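Local coordinates for 3-dehydroshikimate dehydratase (Pseudomonas putida, PDB 5HMQ), which converts 3-dehydroshikimate to protocatechuate and water with the aid of a divalent metal cation, in a pathway of quinate and shikimate degradation, at residues F300-V305 with S363-A368; A304-V309 with N355-H360; S330-L335 with N346-S351; T367-K372 with S409-V414. All blocks are in the same frame, centred on the assembly; numbering follows the deposited sequence.

Contact 1 (F300-V305 with S363-A368)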
loop_
_atom_site.group_PDB
_atom_site.type_symbol
_atom_site.label_atom_id
_atom_site.label_comp_id
_atom_site.label_asym_id
_atom_site.label_seq_id
_atom_site.Cartn_x
_atom_site.Cartn_y
_atom_site.Cartn_z
ATOM N N PHE C 300 -19.238 17.487 17.394
ATOM C CA PHE C 300 -19.055 16.388 18.330
ATOM C C PHE C 300 -18.187 15.308 17.701
ATOM O O PHE C 300 -18.034 15.234 16.479
ATOM C CB PHE C 300 -20.396 15.802 18.810
ATOM C CG PHE C 300 -21.246 15.195 17.719
ATOM C CD1 PHE C 300 -20.963 13.935 17.206
ATOM C CD2 PHE C 300 -22.363 15.865 17.247
ATOM C CE1 PHE C 300 -21.754 13.379 16.218
ATOM C CE2 PHE C 300 -23.162 15.310 16.265
ATOM C CZ PHE C 300 -22.856 14.068 15.747
ATOM N N LEU C 301 -17.612 14.483 18.568
ATOM C CA LEU C 301 -16.913 13.269 18.180
ATOM C C LEU C 301 -17.807 12.075 18.478
ATOM O O LEU C 301 -18.454 12.022 19.529
ATOM C CB LEU C 301 -15.588 13.132 18.933
ATOM C CG LEU C 301 -14.561 14.259 18.790
ATOM C CD1 LEU C 301 -13.321 13.959 19.618
ATOM C CD2 LEU C 301 -14.185 14.464 17.332
ATOM N N GLU C 302 -17.866 11.132 17.542
ATOM C CA GLU C 302 -18.650 9.912 17.701
ATOM C C GLU C 302 -17.703 8.719 17.745
ATOM O O GLU C 302 -16.973 8.464 16.781
ATOM C CB GLU C 302 -19.666 9.750 16.571
ATOM C CG GLU C 302 -20.568 8.532 16.735
ATOM C CD GLU C 302 -21.543 8.347 15.583
ATOM O OE1 GLU C 302 -21.530 9.171 14.644
ATOM O OE2 GLU C 302 -22.323 7.371 15.618
ATOM N N PHE C 303 -17.715 7.996 18.861
ATOM C CA PHE C 303 -16.873 6.823 19.043
ATOM C C PHE C 303 -17.699 5.552 18.911
ATOM O O PHE C 303 -18.825 5.472 19.413
ATOM C CB PHE C 303 -16.178 6.841 20.407
ATOM C CG PHE C 303 -15.012 7.784 20.486
ATOM C CD1 PHE C 303 -15.192 9.108 20.855
ATOM C CD2 PHE C 303 -13.730 7.341 20.202
ATOM C CE1 PHE C 303 -14.112 9.973 20.931
ATOM C CE2 PHE C 303 -12.648 8.198 20.277
ATOM C CZ PHE C 303 -12.839 9.516 20.642
ATOM N N ALA C 304 -17.131 4.558 18.232
ATOM C CA ALA C 304 -17.756 3.253 18.079
ATOM C C ALA C 304 -17.209 2.328 19.157
ATOM O O ALA C 304 -16.001 2.072 19.205
ATOM C CB ALA C 304 -17.493 2.676 16.689
ATOM N N VAL C 305 -18.097 1.831 20.016
ATOM C CA VAL C 305 -17.726 1.025 21.173
ATOM C C VAL C 305 -18.836 0.017 21.438
ATOM O O VAL C 305 -19.938 0.117 20.896
ATOM C CB VAL C 305 -17.495 1.887 22.437
ATOM C CG1 VAL C 305 -16.211 2.698 22.331
ATOM C CG2 VAL C 305 -18.689 2.805 22.672
ATOM N N SER C 363 -12.886 3.145 18.460
ATOM C CA SER C 363 -12.335 4.031 17.446
ATOM C C SER C 363 -13.292 5.187 17.202
ATOM O O SER C 363 -14.458 5.155 17.604
ATOM C CB SER C 363 -12.075 3.270 16.144
ATOM O OG SER C 363 -13.244 2.578 15.739
ATOM N N LEU C 364 -12.778 6.212 16.527
ATOM C CA LEU C 364 -13.603 7.331 16.088
ATOM C C LEU C 364 -14.254 6.959 14.763
ATOM O O LEU C 364 -13.575 6.842 13.738
ATOM C CB LEU C 364 -12.766 8.597 15.946
ATOM C CG LEU C 364 -13.539 9.868 15.590
ATOM C CD1 LEU C 364 -14.371 10.333 16.773
ATOM C CD2 LEU C 364 -12.598 10.968 15.131
ATOM N N CYS C 365 -15.569 6.762 14.781
ATOM C CA CYS C 365 -16.289 6.380 13.578
ATOM C C CYS C 365 -16.888 7.569 12.843
ATOM O O CYS C 365 -17.314 7.412 11.695
ATOM C CB CYS C 365 -17.397 5.375 13.914
ATOM S SG CYS C 365 -18.717 6.020 14.959
ATOM N N ALA C 366 -16.938 8.745 13.466
ATOM C CA ALA C 366 -17.489 9.912 12.793
ATOM C C ALA C 366 -17.098 11.175 13.541
ATOM O O ALA C 366 -16.842 11.150 14.748
ATOM C CB ALA C 366 -19.012 9.820 12.673
ATOM N N THR C 367 -17.060 12.281 12.802
ATOM C CA THR C 367 -16.838 13.608 13.358
ATOM C C THR C 367 -17.867 14.556 12.772
ATOM O O THR C 367 -17.997 14.653 11.546
ATOM C CB THR C 367 -15.429 14.126 13.056
ATOM O OG1 THR C 367 -14.460 13.259 13.656
ATOM C CG2 THR C 367 -15.250 15.534 13.604
ATOM N N ALA C 368 -18.607 15.236 13.643
ATOM C CA ALA C 368 -19.503 16.300 13.214
ATOM C C ALA C 368 -18.751 17.622 13.223
ATOM O O ALA C 368 -18.165 18.006 14.244
ATOM C CB ALA C 368 -20.738 16.387 14.107
#

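Contact 2 (A304-V309 with N355-H360)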
loop_
_atom_site.group_PDB
_atom_site.type_symbol
_atom_site.label_atom_id
_atom_site.label_comp_id
_atom_site.label_asym_id
_atom_site.label_seq_id
_atom_site.Cartn_x
_atom_site.Cartn_y
_atom_site.Cartn_z
ATOM N N ALA C 304 -17.131 4.558 18.232
ATOM C CA ALA C 304 -17.756 3.253 18.079
ATOM C C ALA C 304 -17.209 2.328 19.157
ATOM O O ALA C 304 -16.001 2.072 19.205
ATOM C CB ALA C 304 -17.493 2.676 16.689
ATOM N N VAL C 305 -18.097 1.831 20.016
ATOM C CA VAL C 305 -17.726 1.025 21.173
ATOM C C VAL C 305 -18.836 0.017 21.438
ATOM O O VAL C 305 -19.938 0.117 20.896
ATOM C CB VAL C 305 -17.495 1.887 22.437
ATOM C CG1 VAL C 305 -16.211 2.698 22.331
ATOM C CG2 VAL C 305 -18.689 2.805 22.672
ATOM N N ASP C 306 -18.541 -0.961 22.288
ATOM C CA ASP C 306 -19.562 -1.798 22.892
ATOM C C ASP C 306 -19.801 -1.311 24.321
ATOM O O ASP C 306 -19.231 -0.307 24.758
ATOM C CB ASP C 306 -19.171 -3.280 22.820
ATOM C CG ASP C 306 -17.905 -3.611 23.602
ATOM O OD1 ASP C 306 -17.384 -2.744 24.333
ATOM O OD2 ASP C 306 -17.425 -4.759 23.472
ATOM N N GLU C 307 -20.656 -2.020 25.058
ATOM C CA GLU C 307 -21.032 -1.532 26.381
ATOM C C GLU C 307 -19.866 -1.621 27.361
ATOM O O GLU C 307 -19.708 -0.750 28.223
ATOM C CB GLU C 307 -22.236 -2.310 26.908
ATOM C CG GLU C 307 -23.287 -1.434 27.579
ATOM C CD GLU C 307 -24.108 -0.634 26.579
ATOM O OE1 GLU C 307 -24.304 0.581 26.801
ATOM O OE2 GLU C 307 -24.549 -1.225 25.571
ATOM N N ALA C 308 -19.023 -2.645 27.231
ATOM C CA ALA C 308 -17.898 -2.807 28.147
ATOM C C ALA C 308 -16.840 -1.738 27.907
ATOM O O ALA C 308 -16.471 -0.996 28.824
ATOM C CB ALA C 308 -17.298 -4.208 28.003
ATOM N N VAL C 309 -16.332 -1.648 26.675
ATOM C CA VAL C 309 -15.307 -0.653 26.375
ATOM C C VAL C 309 -15.892 0.752 26.413
ATOM O O VAL C 309 -15.203 1.708 26.791
ATOM C CB VAL C 309 -14.646 -0.953 25.015
ATOM C CG1 VAL C 309 -13.421 -0.076 24.813
ATOM C CG2 VAL C 309 -14.270 -2.423 24.917
ATOM N N ASN C 355 -20.762 -2.025 13.167
ATOM C CA ASN C 355 -19.866 -2.531 12.131
ATOM C C ASN C 355 -18.479 -1.917 12.266
ATOM O O ASN C 355 -17.464 -2.620 12.187
ATOM C CB ASN C 355 -20.449 -2.249 10.746
ATOM C CG ASN C 355 -21.702 -3.057 10.462
ATOM O OD1 ASN C 355 -21.976 -4.054 11.130
ATOM N ND2 ASN C 355 -22.472 -2.625 9.471
ATOM N N PHE C 356 -18.420 -0.600 12.482
ATOM C CA PHE C 356 -17.136 0.080 12.619
ATOM C C PHE C 356 -16.372 -0.425 13.837
ATOM O O PHE C 356 -15.149 -0.601 13.781
ATOM C CB PHE C 356 -17.359 1.590 12.710
ATOM C CG PHE C 356 -16.193 2.408 12.237
ATOM C CD1 PHE C 356 -15.160 2.728 13.103
ATOM C CD2 PHE C 356 -16.129 2.855 10.930
ATOM C CE1 PHE C 356 -14.087 3.484 12.673
ATOM C CE2 PHE C 356 -15.057 3.609 10.492
ATOM C CZ PHE C 356 -14.035 3.924 11.365
ATOM N N PHE C 357 -17.078 -0.669 14.944
ATOM C CA PHE C 357 -16.425 -1.199 16.136
ATOM C C PHE C 357 -15.886 -2.603 15.892
ATOM O O PHE C 357 -14.766 -2.925 16.302
ATOM C CB PHE C 357 -17.397 -1.189 17.315
ATOM C CG PHE C 357 -16.888 -1.917 18.528
ATOM C CD1 PHE C 357 -15.854 -1.390 19.288
ATOM C CD2 PHE C 357 -17.446 -3.126 18.913
ATOM C CE1 PHE C 357 -15.383 -2.058 20.407
ATOM C CE2 PHE C 357 -16.983 -3.799 20.031
ATOM C CZ PHE C 357 -15.949 -3.265 20.780
ATOM N N GLU C 358 -16.671 -3.458 15.233
ATOM C CA GLU C 358 -16.199 -4.808 14.947
ATOM C C GLU C 358 -15.045 -4.793 13.951
ATOM O O GLU C 358 -14.147 -5.640 14.029
ATOM C CB GLU C 358 -17.348 -5.667 14.421
ATOM C CG GLU C 358 -18.457 -5.934 15.439
ATOM C CD GLU C 358 -17.987 -6.729 16.647
ATOM O OE1 GLU C 358 -17.085 -7.581 16.494
ATOM O OE2 GLU C 358 -18.529 -6.507 17.752
ATOM N N ALA C 359 -15.057 -3.845 13.010
ATOM C CA ALA C 359 -14.013 -3.763 11.994
ATOM C C ALA C 359 -12.724 -3.138 12.518
ATOM O O ALA C 359 -11.649 -3.417 11.975
ATOM C CB ALA C 359 -14.519 -2.976 10.785
ATOM N N HIS C 360 -12.805 -2.252 13.517
ATOM C CA HIS C 360 -11.638 -1.507 13.974
ATOM C C HIS C 360 -11.392 -1.552 15.477
ATOM O O HIS C 360 -10.291 -1.190 15.909
ATOM C CB HIS C 360 -11.741 -0.029 13.560
ATOM C CG HIS C 360 -11.828 0.189 12.082
ATOM N ND1 HIS C 360 -13.024 0.411 11.433
ATOM C CD2 HIS C 360 -10.868 0.233 11.128
ATOM C CE1 HIS C 360 -12.796 0.580 10.143
ATOM N NE2 HIS C 360 -11.496 0.477 9.932
#

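Contact 3 (S330-L335 with N346-S351)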
loop_
_atom_site.group_PDB
_atom_site.type_symbol
_atom_site.label_atom_id
_atom_site.label_comp_id
_atom_site.label_asym_id
_atom_site.label_seq_id
_atom_site.Cartn_x
_atom_site.Cartn_y
_atom_site.Cartn_z
ATOM N N SER C 330 -33.685 6.160 22.812
ATOM C CA SER C 330 -34.064 4.818 22.380
ATOM C C SER C 330 -32.860 3.914 22.140
ATOM O O SER C 330 -32.979 2.687 22.221
ATOM C CB SER C 330 -34.916 4.895 21.110
ATOM O OG SER C 330 -34.303 5.721 20.136
ATOM N N LYS C 331 -31.703 4.497 21.851
ATOM C CA LYS C 331 -30.509 3.733 21.521
ATOM C C LYS C 331 -29.518 3.729 22.682
ATOM O O LYS C 331 -29.612 4.525 23.620
ATOM C CB LYS C 331 -29.841 4.295 20.264
ATOM C CG LYS C 331 -30.759 4.357 19.057
ATOM C CD LYS C 331 -30.109 5.103 17.908
ATOM C CE LYS C 331 -30.962 5.029 16.655
ATOM N NZ LYS C 331 -30.358 5.802 15.535
ATOM N N GLU C 332 -28.557 2.806 22.604
ATOM C CA GLU C 332 -27.486 2.701 23.595
ATOM C C GLU C 332 -26.375 3.689 23.233
ATOM O O GLU C 332 -25.268 3.329 22.827
ATOM C CB GLU C 332 -26.976 1.271 23.681
ATOM C CG GLU C 332 -27.982 0.314 24.296
ATOM C CD GLU C 332 -28.354 0.710 25.713
ATOM O OE1 GLU C 332 -27.453 0.742 26.578
ATOM O OE2 GLU C 332 -29.545 1.001 25.958
ATOM N N VAL C 333 -26.693 4.968 23.414
ATOM C CA VAL C 333 -25.834 6.075 23.012
ATOM C C VAL C 333 -25.705 7.035 24.184
ATOM O O VAL C 333 -26.713 7.527 24.698
ATOM C CB VAL C 333 -26.388 6.806 21.778
ATOM C CG1 VAL C 333 -25.650 8.106 21.551
ATOM C CG2 VAL C 333 -26.279 5.921 20.542
ATOM N N GLN C 334 -24.472 7.302 24.601
ATOM C CA GLN C 334 -24.193 8.198 25.710
ATOM C C GLN C 334 -23.532 9.472 25.208
ATOM O O GLN C 334 -22.663 9.431 24.331
ATOM C CB GLN C 334 -23.294 7.525 26.749
ATOM C CG GLN C 334 -23.997 6.466 27.576
ATOM C CD GLN C 334 -24.990 7.065 28.553
ATOM O OE1 GLN C 334 -24.937 8.255 28.860
ATOM N NE2 GLN C 334 -25.898 6.236 29.055
ATOM N N LEU C 335 -23.959 10.598 25.764
ATOM C CA LEU C 335 -23.403 11.902 25.439
ATOM C C LEU C 335 -22.630 12.426 26.640
ATOM O O LEU C 335 -23.153 12.440 27.762
ATOM C CB LEU C 335 -24.508 12.883 25.045
ATOM C CG LEU C 335 -24.075 14.330 24.804
ATOM C CD1 LEU C 335 -23.110 14.402 23.632
ATOM C CD2 LEU C 335 -25.279 15.221 24.559
ATOM N N ASN C 346 -21.197 5.660 21.089
ATOM C CA ASN C 346 -22.199 4.905 20.339
ATOM C C ASN C 346 -21.956 3.418 20.581
ATOM O O ASN C 346 -21.016 2.832 20.038
ATOM C CB ASN C 346 -22.126 5.267 18.858
ATOM C CG ASN C 346 -23.200 4.587 18.026
ATOM O OD1 ASN C 346 -24.020 3.827 18.540
ATOM N ND2 ASN C 346 -23.209 4.880 16.731
ATOM N N ALA C 347 -22.806 2.811 21.410
ATOM C CA ALA C 347 -22.748 1.382 21.686
ATOM C C ALA C 347 -23.952 0.632 21.132
ATOM O O ALA C 347 -24.165 -0.531 21.491
ATOM C CB ALA C 347 -22.625 1.137 23.192
ATOM N N GLU C 348 -24.741 1.267 20.276
ATOM C CA GLU C 348 -25.915 0.624 19.695
ATOM C C GLU C 348 -25.490 -0.476 18.731
ATOM O O GLU C 348 -24.761 -0.197 17.771
ATOM C CB GLU C 348 -26.782 1.656 18.979
ATOM C CG GLU C 348 -28.028 1.090 18.308
ATOM C CD GLU C 348 -29.135 0.735 19.290
ATOM O OE1 GLU C 348 -28.905 0.796 20.518
ATOM O OE2 GLU C 348 -30.247 0.400 18.830
ATOM N N PRO C 349 -25.911 -1.718 18.937
ATOM C CA PRO C 349 -25.514 -2.802 18.034
ATOM C C PRO C 349 -26.325 -2.794 16.743
ATOM O O PRO C 349 -27.352 -2.124 16.619
ATOM C CB PRO C 349 -25.795 -4.060 18.861
ATOM C CG PRO C 349 -26.937 -3.668 19.735
ATOM C CD PRO C 349 -26.742 -2.205 20.053
ATOM N N TYR C 350 -25.829 -3.569 15.775
ATOM C CA TYR C 350 -26.488 -3.795 14.488
ATOM C C TYR C 350 -26.728 -2.467 13.773
ATOM O O TYR C 350 -27.860 -2.084 13.470
ATOM C CB TYR C 350 -27.805 -4.554 14.671
ATOM C CG TYR C 350 -27.787 -5.553 15.795
ATOM C CD1 TYR C 350 -28.741 -5.494 16.800
ATOM C CD2 TYR C 350 -26.780 -6.504 15.902
ATOM C CE1 TYR C 350 -28.727 -6.378 17.847
ATOM C CE2 TYR C 350 -26.756 -7.396 16.951
ATOM C CZ TYR C 350 -27.733 -7.327 17.921
ATOM O OH TYR C 350 -27.718 -8.211 18.972
ATOM N N SER C 351 -25.633 -1.770 13.498
ATOM C CA SER C 351 -25.714 -0.404 13.008
ATOM C C SER C 351 -24.392 -0.042 12.350
ATOM O O SER C 351 -23.453 -0.841 12.308
ATOM C CB SER C 351 -26.054 0.563 14.146
ATOM O OG SER C 351 -25.043 0.548 15.138
#

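Contact 4 (T367-K372 with S409-V414)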
loop_
_atom_site.group_PDB
_atom_site.type_symbol
_atom_site.label_atom_id
_atom_site.label_comp_id
_atom_site.label_asym_id
_atom_site.label_seq_id
_atom_site.Cartn_x
_atom_site.Cartn_y
_atom_site.Cartn_z
ATOM N N THR C 367 -17.060 12.281 12.802
ATOM C CA THR C 367 -16.838 13.608 13.358
ATOM C C THR C 367 -17.867 14.556 12.772
ATOM O O THR C 367 -17.997 14.653 11.546
ATOM C CB THR C 367 -15.429 14.126 13.056
ATOM O OG1 THR C 367 -14.460 13.259 13.656
ATOM C CG2 THR C 367 -15.250 15.534 13.604
ATOM N N ALA C 368 -18.607 15.236 13.643
ATOM C CA ALA C 368 -19.503 16.300 13.214
ATOM C C ALA C 368 -18.751 17.622 13.223
ATOM O O ALA C 368 -18.165 18.006 14.244
ATOM C CB ALA C 368 -20.738 16.387 14.107
ATOM N N LEU C 369 -18.760 18.307 12.084
ATOM C CA LEU C 369 -18.098 19.593 11.940
ATOM C C LEU C 369 -19.131 20.709 12.016
ATOM O O LEU C 369 -20.228 20.594 11.455
ATOM C CB LEU C 369 -17.352 19.655 10.608
ATOM C CG LEU C 369 -16.516 18.436 10.235
ATOM C CD1 LEU C 369 -16.092 18.550 8.775
ATOM C CD2 LEU C 369 -15.300 18.275 11.156
ATOM N N ARG C 370 -18.774 21.799 12.695
ATOM C CA ARG C 370 -19.628 22.980 12.724
ATOM C C ARG C 370 -19.382 23.787 11.461
ATOM O O ARG C 370 -18.325 24.402 11.312
ATOM C CB ARG C 370 -19.356 23.823 13.962
ATOM C CG ARG C 370 -19.917 23.272 15.254
ATOM C CD ARG C 370 -20.094 24.383 16.270
ATOM N NE ARG C 370 -20.414 23.864 17.595
ATOM C CZ ARG C 370 -19.539 23.760 18.590
ATOM N NH1 ARG C 370 -18.281 24.143 18.417
ATOM N NH2 ARG C 370 -19.927 23.278 19.763
ATOM N N VAL C 371 -20.349 23.787 10.552
ATOM C CA VAL C 371 -20.240 24.517 9.296
ATOM C C VAL C 371 -21.277 25.630 9.288
ATOM O O VAL C 371 -22.402 25.449 9.769
ATOM C CB VAL C 371 -20.402 23.590 8.073
ATOM C CG1 VAL C 371 -19.273 22.572 8.033
ATOM C CG2 VAL C 371 -21.754 22.891 8.092
ATOM N N LYS C 372 -20.890 26.790 8.754
ATOM C CA LYS C 372 -21.813 27.917 8.686
ATOM C C LYS C 372 -22.841 27.729 7.581
ATOM O O LYS C 372 -24.030 28.008 7.779
ATOM C CB LYS C 372 -21.045 29.220 8.482
ATOM C CG LYS C 372 -21.933 30.445 8.433
ATOM C CD LYS C 372 -21.109 31.714 8.444
ATOM C CE LYS C 372 -21.987 32.934 8.615
ATOM N NZ LYS C 372 -21.230 34.054 9.236
ATOM N N SER C 409 -15.353 6.006 8.067
ATOM C CA SER C 409 -15.910 7.053 8.909
ATOM C C SER C 409 -16.630 8.135 8.104
ATOM O O SER C 409 -16.405 8.330 6.907
ATOM C CB SER C 409 -14.806 7.694 9.752
ATOM O OG SER C 409 -13.783 8.235 8.937
ATOM N N LEU C 410 -17.508 8.847 8.810
ATOM C CA LEU C 410 -18.399 9.857 8.261
ATOM C C LEU C 410 -18.032 11.240 8.784
ATOM O O LEU C 410 -17.444 11.380 9.860
ATOM C CB LEU C 410 -19.857 9.544 8.612
ATOM C CG LEU C 410 -20.392 8.197 8.125
ATOM C CD1 LEU C 410 -21.851 8.021 8.521
ATOM C CD2 LEU C 410 -20.221 8.075 6.615
ATOM N N LEU C 411 -18.386 12.265 8.010
ATOM C CA LEU C 411 -18.264 13.661 8.424
ATOM C C LEU C 411 -19.642 14.304 8.344
ATOM O O LEU C 411 -20.163 14.527 7.247
ATOM C CB LEU C 411 -17.259 14.416 7.554
ATOM C CG LEU C 411 -15.788 14.001 7.627
ATOM C CD1 LEU C 411 -14.995 14.665 6.518
ATOM C CD2 LEU C 411 -15.204 14.365 8.983
ATOM N N TYR C 412 -20.231 14.599 9.502
ATOM C CA TYR C 412 -21.535 15.249 9.542
ATOM C C TYR C 412 -21.390 16.754 9.362
ATOM O O TYR C 412 -20.494 17.381 9.933
ATOM C CB TYR C 412 -22.250 14.972 10.864
ATOM C CG TYR C 412 -22.333 13.519 11.259
ATOM C CD1 TYR C 412 -23.075 12.613 10.513
ATOM C CD2 TYR C 412 -21.699 13.060 12.403
ATOM C CE1 TYR C 412 -23.160 11.286 10.884
ATOM C CE2 TYR C 412 -21.786 11.744 12.785
ATOM C CZ TYR C 412 -22.512 10.858 12.024
ATOM O OH TYR C 412 -22.589 9.539 12.407
ATOM N N LEU C 413 -22.288 17.332 8.570
ATOM C CA LEU C 413 -22.303 18.768 8.307
ATOM C C LEU C 413 -23.402 19.385 9.165
ATOM O O LEU C 413 -24.571 19.408 8.771
ATOM C CB LEU C 413 -22.518 19.040 6.822
ATOM C CG LEU C 413 -21.563 18.285 5.892
ATOM C CD1 LEU C 413 -21.875 18.580 4.435
ATOM C CD2 LEU C 413 -20.116 18.627 6.218
ATOM N N VAL C 414 -23.025 19.892 10.336
ATOM C CA VAL C 414 -23.975 20.403 11.318
ATOM C C VAL C 414 -24.007 21.920 11.218
ATOM O O VAL C 414 -22.986 22.589 11.424
ATOM C CB VAL C 414 -23.608 19.953 12.740
ATOM C CG1 VAL C 414 -24.582 20.541 13.749
ATOM C CG2 VAL C 414 -23.598 18.435 12.824
#

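Contact 1 (F300-V305 with S363-A368)
A classic beta bulge interrupts the antiparallel pairing of Phe300-Val305 with Ser363-Ala368, two neighbouring strands in the mixed sheet of the dioxygenase-like domain. Cys365 and Ala366 both face Glu302, whose carbonyl O takes a bond from Cys365 N at 3.0 Å, in the carbonyl plane, and a weak one from Ala366 N. On either side of the bulge each hydrogen-bonded pair has one good bond and one weak one, the good ones being Ala304 N to Ser363 O at 2.8 Å and Ala368 N to Phe300 O.

On the face bearing Phe300, Glu302 and Ala368, the small methyl of Ala368 suits its place: its CB sits 3.4 Å from the centroid of the Phe300 ring, 12° off the normal, a close CH-pi contact. Phe300 CG stands between its backbone N and carbonyl carbon (chi1 62°), which swings the ring over that methyl. Glu302 runs extended past the bulge; its CG meets Cys365 SG at 3.6 Å and OE1 lies 3.3 Å from Ala366 CB. On the other face the branched Leu364 lays CD1 over the centre of the Phe303 ring, 4.2 Å from its centroid, and touches Leu301 CB.

Glu302 is buried, with OE1 bonded to Tyr412 OH and OE2 to Asn346 ND2. Burial with two uncharged partners would tend to raise its pKa, while bonds at both oxygens fix the group's rotation.

Contact 2 (A304-V309 with N355-H360)
Aromatic packing joins the turn after strand 295-304 to helix 352-360, where Phe357 is laid against the backbone leading into helix 307-319 of the first vicinal oxygen chelate (VOC) module. Its CG is anti to the backbone N (chi1 171°), carrying the ring off the helix and against the chain, one face turned to the Val305-Asp306 peptide. Asp306 N is over the ring centre, 3.7 Å above the plane, and Val305 C is beside it over the same face. A broad, flat side chain suits this place because it can cover a length of main chain. Ala304, with only a methyl, lets the helix come close: its CB is 3.9 Å from Phe357 CB and 4.1 Å from Phe356 CB.

Asp306 is the N-cap of helix 307-319, a role that fits its short carboxylate. OD1 accepts from Val309 N at 2.8 Å, met nearly head-on, and this bond fixes the carboxylate beside the aromatic ring, their planes 49° apart. Helix 352-360 also reaches the second subunit: Glu358 O accepts from Arg209 of that subunit, and His360 NE2 bonds to the carbonyl of its Asp245. Within the helix, His360 ND1 hangs over one face of the Phe356 ring. Of the Asp306 carboxylate, OD2 rests 3.4 Å from Phe357 CZ.

Contact 3 (S330-L335 with N346-S351)
The backbones of Ser330-Leu335 and Asn346-Ser351 pair briefly and then part, the antiparallel match of Val333 with Asn346 giving way to an inverse gamma turn centred on Glu332 and an Asx turn begun by Asn346. Both turns lie at the open end of the hairpin of strands 333-338 and 341-346, away from its connecting turn, in the mixed sheet of the first VOC module. Ala347 N gives a hydrogen bond of 2.9 Å to Glu332 O, while Asn346 OD1 accepts from Glu348 N at 3.2 Å. Asparagine is apt for this turn, since its short amide can reach back to the main chain; Val333 CG2 packs 3.7 Å from Asn346 OD1.

Glu348 is long enough to reach across. With chi1 at 179° its chain leaves opposite its own N and then bends at chi2 (75°), bringing OE1 to Glu332 N. That bond is straight, 169° at the hydrogen, but the N-H comes from above the carboxylate plane. The Glu348 side chain crosses that of Lys331 at about a right angle, with Glu348 CD 3.8 Å from Lys331 CB. Lys331 extends onward to a salt bridge with Glu397, and Glu332 turns its own acid away to Lys327. At the segment's end Ser351, N-cap of helix 352-360, gives its hydroxyl proton to Glu348 O, OG lying 2.8 Å from that oxygen.

Contact 4 (T367-K372 with S409-V414)
Tyr412 starts with CB 3.8 Å from Ala368 CB, its directly paired neighbour on the adjoining strand. A chi1 of -51° sets the ring beside the backbone N of Tyr412, where it presents an edge to that alanine: CD2 is 3.9 Å from Ala368 CB, while Ala368 CA lies in the ring plane. At the tip, OH ends at Glu302. Tyrosine fits by joining a ring for packing to a hydroxyl for that buried acid.

These residues belong to a parallel pair, strands 363-371 and 410-414, within the mixed sheet of the first VOC module. The strand directions differ by 31°, and five backbone bonds link them, running from Thr367 N to Leu410 O at 3.1 Å through to Val371 N and Val414 O at 3.0 Å. Beta-branched Val414 sits on the same face as Tyr412 and sets CG2 3.7 Å from Ala368 CB. The other face carries Thr367 with Leu411 and Leu369 with Leu413; Leu369 CD1 is 4.3 Å from Leu411 CD2, and Leu411 continues to Phe461 and Tyr462 on helix 455-465. Near the end of the pair, Val371 CG2 leans on Val414 O, at 3.6 Å, and on Leu413 CB.

Overall arrangement
From the N terminus of the module, strand 295-304 opens contact 1, and its last residues, with the start of helix 307-319, open contact 2. The chain then enters the hairpin of strands 333-338 and 341-346, where contact 3 closes the shortest loop, nested within both wider ones, and ties the hairpin's open end. Helix 352-360 returns to close contact 2, which fixes it to the strand-to-helix turn, and strand 363-371 closes contact 1 around it. The far end of that strand opens contact 4, which strand 410-414 closes in series after contacts 2 and 3. Contacts 1 and 4 thus join three neighbouring strands, 295-304, 363-371 and 410-414.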